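Local coordinates for NS3-like protein (PDB 6M40) that probably unwinds RNA at the expense of ATP hydrolysis, as the NS3-like helicase of Alongshan virus, at residues R194-V199 with M246-T251; D263-T268 with G306-P311; T250-E255 with Q290-Q295. All coordinates share one frame; numbering follows the deposited sequence.

All three contacts belong to the second RecA-like domain of the helicase. Contacts 1 and 2 lie in one sheet with centres about 10 Å apart, joined because strands 194-198 and 264-276 are neighbours; Thr268 OG1 hydrogen-bonds to Phe198 O at that seam. Contact 3 starts where contact 1 ends: the two share Thr250 and Thr251, their centres are about 11 Å apart, and the Phe198 ring packs on Ser254 and Glu255. Contacts 2 and 3, about 12 Å between centres, meet where Thr293 touches Asp267 and Tyr308. By sequence, contact 3 pairs motif V with the helix that opens motif VI, elements that in related helicases line the ATP cleft between domains.

Contact 1 of 3, residues R194-V199 with M246-T251; sequences RVAVFV and MCVVTT
Strands 194-198 and 246-250 run parallel in the sheet of the second RecA-like domain, with Val195 opposite Cys247, Val197 opposite Val249 and Phe198 opposite Thr250. Five backbone hydrogen bonds make the ladder: Val195 N gives to Met246 O (3.0 Å), Val248 N to Val195 O (2.9 Å), Val197 N to Val248 O, and Thr250 N to Val197 O (2.8 Å). The last rung, Val199 N to Thr250 O at 2.8 Å, is almost straight, with 175° at the hydrogen.

On the face that carries Arg194, Ala196 and Phe198, contacts are made pair by pair. Met246, a selenomethionine in this model, bends at its third torsion (102°) so that the terminal CE comes back against the extended Arg194 chain and touches it from CB to NE, while NH1 goes on to a salt bridge with Asp261. Further along, Thr250 CG2 lies over one face of the Phe198 ring, 3.9 Å from its centroid and 23° off the normal, a CH-pi contact. The Thr251 carbonyl reaches the same ring from the edge.

On the other face, Cys247 SG sits between two valines of the neighbouring strand, 3.7 Å from Val195 CG1 and 3.6 Å from Val197 CG2. Just past the strand end, Val199 CG2 meets Val249 CG1 at 3.9 Å, and helix 208-216 covers Cys247 and Val249. The side-chain atoms that meet are mostly methyls, methylenes, a cysteine sulfur and a phenyl ring, so the polar work is done by the backbone while apolar atoms pack on both faces.

Contact 2 of 3, residues D263-T268 with G306-P311; sequences DAVFDT and GGYYRP
Asp267 and Tyr308 meet on one face of a parallel strand pair, 264-267 with 306-311, in the second RecA-like domain. Starting from the Asp267 backbone, CB lies 3.4 Å from Tyr308 OH and also near Tyr309 O. CG stands opposite the backbone N (chi1 -152°), which turns the carboxylate toward the tyrosine strand. OD2 takes the hydrogen bond from Tyr308 OH at 2.5 Å, lying at the ring edge in its plane, with the carboxylate turned 74° from the ring. The other oxygen, OD1, accepts from Cys269 N, so both oxygens of this buried acid have a donor.

The same ring is met nearer its root by Val265, whose CG1 comes to the edge at CD1, 3.9 Å away. On the opposite face, beside Ala264, the Phe266 and Tyr309 rings form an offset stack with planes 10° apart and centroids 4.5 Å apart; Phe266 CD2 also touches Tyr309 CB at 3.5 Å. Between the faces runs the backbone ladder: Val265 N to Gly307 O (3.1 Å), Tyr309 N to Val265 O (3.0 Å) and Asp267 N to Tyr309 O (2.8 Å), preceded by a weak bond from Gly307 N to Asp263 O.

The pair sits inside the sheet, between strand 194-198 beside Asp263-Thr268 and strand 170-175 beside Gly306-Pro311. Helix 179-189 packs on Ala264 and Phe266, while helix 290-297 lies against the face of Asp267 and Tyr308 through Thr293 and Arg297.

Contact 3 of 3, residues T250-E255 with Q290-Q295; sequences TTSISE and QAQTCQ
The carboxylate of Glu255 has the amide oxygen of Gln292 over one face: OE1 of Gln292 stands almost directly above Glu255 CD, 3.4 Å away, with the two flat groups turned 41° from each other. At the carboxylate edge, Gln295 CB comes to 3.4 Å from Glu255 OE2, the Glu255 and Gln295 side chains crossing at about a right angle. By sequence these are motif V (the loop after strand 246-250) and the helix that leads into motif VI, whose QRRGRIGR signature begins at Gln295, in a superfamily 2 helicase.

The firmer bond is from Ser252 OG to Gln292 OE1 (2.6 Å), the hydroxyl being tilted 28° out of the amide plane; it gives the amide oxygen a donor from the loop side. Gln292 gets there by starting straight away from its backbone N and then bending at chi2 (75°), which swings the amide off the helix toward the loop. Gln295 also packs on Glu117 of the DETH motif in the first domain, so the contact borders the cleft where related helicases bind ATP. One further link ties the helix to the loop backbone: Gln295 NE2 makes a weak, bent bond to Glu255 O, 3.3 Å long.

Contact 1 of 3, residues R194-V199 with M246-T251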
# COMPACT_ATOMS: atom_id res chain seq x y z
N ARG A 194 -18.05 -3.35 -17.22
CA ARG A 194 -17.32 -2.54 -16.27
C ARG A 194 -15.84 -2.87 -16.41
O ARG A 194 -15.44 -4.02 -16.22
CB ARG A 194 -17.80 -2.81 -14.85
CG ARG A 194 -19.05 -2.06 -14.40
CD ARG A 194 -19.15 -2.20 -12.89
NE ARG A 194 -20.17 -1.37 -12.26
CZ ARG A 194 -20.50 -1.46 -10.97
NH1 ARG A 194 -19.89 -2.35 -10.19
NH2 ARG A 194 -21.43 -0.67 -10.46
N VAL A 195 -15.03 -1.87 -16.75
CA VAL A 195 -13.62 -2.08 -17.05
C VAL A 195 -12.78 -1.07 -16.27
O VAL A 195 -13.26 -0.02 -15.85
CB VAL A 195 -13.35 -1.98 -18.58
CG1 VAL A 195 -12.25 -0.97 -18.88
CG2 VAL A 195 -13.00 -3.34 -19.14
N ALA A 196 -11.50 -1.40 -16.08
CA ALA A 196 -10.57 -0.53 -15.37
C ALA A 196 -9.17 -0.60 -15.97
O ALA A 196 -8.68 -1.68 -16.31
CB ALA A 196 -10.48 -0.87 -13.88
N VAL A 197 -8.51 0.55 -16.04
CA VAL A 197 -7.16 0.67 -16.58
C VAL A 197 -6.23 1.18 -15.48
O VAL A 197 -6.49 2.24 -14.88
CB VAL A 197 -7.12 1.62 -17.79
CG1 VAL A 197 -5.81 1.44 -18.56
CG2 VAL A 197 -8.32 1.37 -18.69
N PHE A 198 -5.15 0.45 -15.23
CA PHE A 198 -4.16 0.83 -14.23
C PHE A 198 -3.00 1.53 -14.93
O PHE A 198 -2.22 0.89 -15.66
CB PHE A 198 -3.70 -0.39 -13.44
CG PHE A 198 -4.56 -0.68 -12.24
CD1 PHE A 198 -4.49 0.14 -11.12
CD2 PHE A 198 -5.43 -1.76 -12.23
CE1 PHE A 198 -5.28 -0.12 -10.01
CE2 PHE A 198 -6.21 -2.02 -11.11
CZ PHE A 198 -6.14 -1.19 -10.01
N VAL A 199 -2.88 2.83 -14.69
CA VAL A 199 -1.97 3.72 -15.40
C VAL A 199 -0.92 4.25 -14.43
O VAL A 199 -1.24 4.52 -13.26
CB VAL A 199 -2.77 4.86 -16.06
CG1 VAL A 199 -1.92 6.10 -16.24
CG2 VAL A 199 -3.34 4.39 -17.39
N MSE A 246 -18.50 1.59 -18.63
CA MSE A 246 -17.68 2.37 -17.71
C MSE A 246 -16.21 1.99 -17.77
O MSE A 246 -15.86 0.81 -17.75
CB MSE A 246 -18.18 2.20 -16.27
CG MSE A 246 -17.08 2.37 -15.25
SE MSE A 246 -17.72 2.30 -13.40
CE MSE A 246 -17.15 0.47 -12.98
N CYS A 247 -15.34 3.00 -17.80
CA CYS A 247 -13.89 2.76 -17.83
C CYS A 247 -13.22 3.55 -16.72
O CYS A 247 -13.00 4.76 -16.85
CB CYS A 247 -13.31 3.12 -19.20
SG CYS A 247 -11.59 2.60 -19.41
N VAL A 248 -12.87 2.86 -15.64
CA VAL A 248 -12.05 3.45 -14.59
C VAL A 248 -10.61 3.49 -15.07
O VAL A 248 -9.99 2.45 -15.31
CB VAL A 248 -12.16 2.65 -13.29
CG1 VAL A 248 -11.21 3.22 -12.24
CG2 VAL A 248 -13.59 2.65 -12.77
N VAL A 249 -10.09 4.70 -15.26
CA VAL A 249 -8.66 4.92 -15.47
C VAL A 249 -8.10 5.37 -14.13
O VAL A 249 -8.47 6.44 -13.62
CB VAL A 249 -8.40 5.95 -16.57
CG1 VAL A 249 -6.96 5.85 -17.04
CG2 VAL A 249 -9.36 5.74 -17.73
N THR A 250 -7.21 4.57 -13.55
CA THR A 250 -6.81 4.76 -12.16
C THR A 250 -5.30 4.65 -12.01
O THR A 250 -4.63 3.92 -12.74
CB THR A 250 -7.51 3.74 -11.24
OG1 THR A 250 -6.97 3.82 -9.91
CG2 THR A 250 -7.35 2.32 -11.77
N THR A 251 -4.77 5.42 -11.05
CA THR A 251 -3.43 5.23 -10.52
C THR A 251 -3.52 4.12 -9.49
O THR A 251 -4.53 3.41 -9.46
CB THR A 251 -2.89 6.52 -9.93
OG1 THR A 251 -3.53 6.80 -8.68
CG2 THR A 251 -3.15 7.68 -10.89

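Contact 2 of 3, residues D263-T268 with G306-P311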
# COMPACT_ATOMS: atom_id res chain seq x y z
N ASP A 263 -15.56 -6.31 -14.60
CA ASP A 263 -15.44 -7.50 -15.43
C ASP A 263 -14.08 -7.68 -16.09
O ASP A 263 -13.77 -8.79 -16.53
CB ASP A 263 -16.52 -7.49 -16.53
CG ASP A 263 -17.94 -7.36 -15.99
OD1 ASP A 263 -18.29 -8.04 -15.00
OD2 ASP A 263 -18.73 -6.57 -16.56
N ALA A 264 -13.25 -6.63 -16.19
CA ALA A 264 -11.93 -6.78 -16.81
C ALA A 264 -10.99 -5.69 -16.31
O ALA A 264 -11.41 -4.64 -15.83
CB ALA A 264 -12.02 -6.73 -18.34
N VAL A 265 -9.69 -5.95 -16.48
CA VAL A 265 -8.62 -5.06 -16.03
C VAL A 265 -7.56 -4.97 -17.12
O VAL A 265 -7.09 -6.00 -17.62
CB VAL A 265 -7.98 -5.56 -14.72
CG1 VAL A 265 -6.59 -4.97 -14.54
CG2 VAL A 265 -8.86 -5.22 -13.53
N PHE A 266 -7.16 -3.75 -17.48
CA PHE A 266 -6.07 -3.52 -18.43
C PHE A 266 -4.88 -2.94 -17.69
O PHE A 266 -4.98 -1.88 -17.07
CB PHE A 266 -6.52 -2.59 -19.56
CG PHE A 266 -7.51 -3.22 -20.49
CD1 PHE A 266 -8.85 -3.24 -20.18
CD2 PHE A 266 -7.08 -3.83 -21.66
CE1 PHE A 266 -9.77 -3.83 -21.02
CE2 PHE A 266 -7.99 -4.42 -22.51
CZ PHE A 266 -9.33 -4.42 -22.19
N ASP A 267 -3.74 -3.63 -17.76
CA ASP A 267 -2.56 -3.30 -16.96
C ASP A 267 -1.50 -2.69 -17.87
O ASP A 267 -0.98 -3.36 -18.76
CB ASP A 267 -2.02 -4.53 -16.24
CG ASP A 267 -1.28 -4.18 -14.95
OD1 ASP A 267 -0.77 -3.04 -14.81
OD2 ASP A 267 -1.21 -5.06 -14.06
N THR A 268 -1.19 -1.42 -17.63
CA THR A 268 0.04 -0.85 -18.18
C THR A 268 1.25 -1.66 -17.75
O THR A 268 2.21 -1.81 -18.51
CB THR A 268 0.21 0.59 -17.70
OG1 THR A 268 -1.03 1.29 -17.76
CG2 THR A 268 1.25 1.32 -18.53
N GLY A 306 -13.45 -12.78 -14.85
CA GLY A 306 -12.82 -11.56 -15.32
C GLY A 306 -11.62 -11.88 -16.16
O GLY A 306 -11.02 -12.95 -16.06
N GLY A 307 -11.27 -10.92 -17.02
CA GLY A 307 -10.12 -11.04 -17.90
C GLY A 307 -9.05 -10.05 -17.51
O GLY A 307 -9.34 -8.98 -16.98
N TYR A 308 -7.79 -10.42 -17.77
CA TYR A 308 -6.64 -9.61 -17.39
C TYR A 308 -5.74 -9.42 -18.61
O TYR A 308 -5.25 -10.40 -19.17
CB TYR A 308 -5.85 -10.27 -16.26
CG TYR A 308 -4.60 -9.52 -15.86
CD1 TYR A 308 -4.68 -8.25 -15.30
CD2 TYR A 308 -3.34 -10.07 -16.02
CE1 TYR A 308 -3.55 -7.56 -14.93
CE2 TYR A 308 -2.20 -9.39 -15.65
CZ TYR A 308 -2.31 -8.12 -15.10
OH TYR A 308 -1.18 -7.42 -14.73
N TYR A 309 -5.51 -8.17 -18.98
CA TYR A 309 -4.73 -7.81 -20.15
C TYR A 309 -3.46 -7.09 -19.70
O TYR A 309 -3.52 -5.97 -19.19
CB TYR A 309 -5.56 -6.94 -21.09
CG TYR A 309 -6.82 -7.63 -21.55
CD1 TYR A 309 -7.99 -7.57 -20.80
CD2 TYR A 309 -6.84 -8.36 -22.73
CE1 TYR A 309 -9.14 -8.21 -21.22
CE2 TYR A 309 -7.97 -9.00 -23.16
CZ TYR A 309 -9.13 -8.93 -22.40
OH TYR A 309 -10.26 -9.58 -22.85
N ARG A 310 -2.30 -7.75 -19.89
CA ARG A 310 -0.98 -7.19 -19.69
C ARG A 310 -0.27 -7.06 -21.03
O ARG A 310 -0.56 -7.81 -21.97
CB ARG A 310 -0.13 -8.07 -18.76
CG ARG A 310 0.48 -9.27 -19.47
CD ARG A 310 1.25 -10.17 -18.53
NE ARG A 310 1.61 -11.43 -19.18
CZ ARG A 310 0.79 -12.48 -19.28
NH1 ARG A 310 -0.43 -12.42 -18.76
NH2 ARG A 310 1.20 -13.58 -19.89
N PRO A 311 0.68 -6.13 -21.18
CA PRO A 311 1.39 -6.03 -22.46
C PRO A 311 2.35 -7.19 -22.67
O PRO A 311 2.99 -7.66 -21.73
CB PRO A 311 2.14 -4.69 -22.35
CG PRO A 311 2.27 -4.43 -20.89
CD PRO A 311 1.08 -5.08 -20.23

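Contact 3 of 3, residues T250-E255 with Q290-Q295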
# COMPACT_ATOMS: atom_id res chain seq x y z
N THR A 250 -7.21 4.57 -13.55
CA THR A 250 -6.81 4.76 -12.16
C THR A 250 -5.30 4.65 -12.01
O THR A 250 -4.63 3.92 -12.74
CB THR A 250 -7.51 3.74 -11.24
OG1 THR A 250 -6.97 3.82 -9.91
CG2 THR A 250 -7.35 2.32 -11.77
N THR A 251 -4.77 5.42 -11.05
CA THR A 251 -3.43 5.23 -10.52
C THR A 251 -3.52 4.12 -9.49
O THR A 251 -4.53 3.41 -9.46
CB THR A 251 -2.89 6.52 -9.93
OG1 THR A 251 -3.53 6.80 -8.68
CG2 THR A 251 -3.15 7.68 -10.89
N SER A 252 -2.51 3.95 -8.65
CA SER A 252 -2.52 2.78 -7.79
C SER A 252 -3.36 2.95 -6.53
O SER A 252 -3.37 2.04 -5.69
CB SER A 252 -1.10 2.39 -7.40
OG SER A 252 -1.04 1.02 -7.06
N ILE A 253 -4.07 4.07 -6.34
CA ILE A 253 -4.92 4.18 -5.16
C ILE A 253 -5.97 3.07 -5.17
O ILE A 253 -6.24 2.44 -4.15
CB ILE A 253 -5.61 5.56 -5.03
CG1 ILE A 253 -5.35 6.49 -6.22
CG2 ILE A 253 -5.26 6.21 -3.69
CD1 ILE A 253 -6.60 6.77 -7.00
N SER A 254 -6.58 2.84 -6.34
CA SER A 254 -7.60 1.81 -6.47
C SER A 254 -7.07 0.43 -6.12
O SER A 254 -7.86 -0.48 -5.84
CB SER A 254 -8.14 1.79 -7.90
OG SER A 254 -8.38 3.10 -8.38
N GLU A 255 -5.76 0.26 -6.13
CA GLU A 255 -5.13 -1.03 -5.90
C GLU A 255 -5.53 -1.66 -4.57
O GLU A 255 -5.80 -2.87 -4.51
CB GLU A 255 -3.61 -0.88 -5.95
CG GLU A 255 -2.85 -2.19 -5.79
CD GLU A 255 -1.60 -2.03 -4.94
OE1 GLU A 255 -1.34 -0.91 -4.45
OE2 GLU A 255 -0.87 -3.03 -4.77
N GLN A 290 6.20 -7.42 -9.03
CA GLN A 290 5.35 -8.60 -9.05
C GLN A 290 4.16 -8.44 -8.12
O GLN A 290 3.02 -8.77 -8.47
CB GLN A 290 6.17 -9.84 -8.69
CG GLN A 290 7.44 -9.97 -9.51
CD GLN A 290 8.09 -11.34 -9.37
OE1 GLN A 290 7.45 -12.31 -8.98
NE2 GLN A 290 9.37 -11.41 -9.70
N ALA A 291 4.41 -7.90 -6.92
CA ALA A 291 3.34 -7.75 -5.95
C ALA A 291 2.33 -6.69 -6.39
O ALA A 291 1.14 -6.80 -6.08
CB ALA A 291 3.93 -7.40 -4.58
N GLN A 292 2.80 -5.67 -7.10
CA GLN A 292 1.90 -4.64 -7.61
C GLN A 292 0.91 -5.22 -8.62
O GLN A 292 -0.31 -5.07 -8.48
CB GLN A 292 2.72 -3.52 -8.25
CG GLN A 292 1.91 -2.36 -8.79
CD GLN A 292 1.37 -1.47 -7.70
OE1 GLN A 292 0.18 -1.18 -7.66
NE2 GLN A 292 2.25 -1.04 -6.80
N THR A 293 1.43 -5.89 -9.65
CA THR A 293 0.56 -6.48 -10.67
C THR A 293 -0.31 -7.59 -10.09
O THR A 293 -1.45 -7.78 -10.53
CB THR A 293 1.39 -7.03 -11.82
OG1 THR A 293 2.33 -7.98 -11.31
CG2 THR A 293 2.13 -5.92 -12.54
N CYS A 294 0.21 -8.33 -9.12
CA CYS A 294 -0.59 -9.36 -8.47
C CYS A 294 -1.84 -8.77 -7.83
O CYS A 294 -2.88 -9.43 -7.77
CB CYS A 294 0.24 -10.09 -7.43
SG CYS A 294 -0.71 -11.28 -6.50
N GLN A 295 -1.76 -7.54 -7.32
CA GLN A 295 -2.91 -6.87 -6.73
C GLN A 295 -3.77 -6.17 -7.76
O GLN A 295 -5.00 -6.16 -7.63
CB GLN A 295 -2.45 -5.87 -5.68
CG GLN A 295 -2.21 -6.48 -4.29
CD GLN A 295 -3.50 -6.68 -3.51
OE1 GLN A 295 -3.76 -7.76 -2.99
NE2 GLN A 295 -4.30 -5.63 -3.40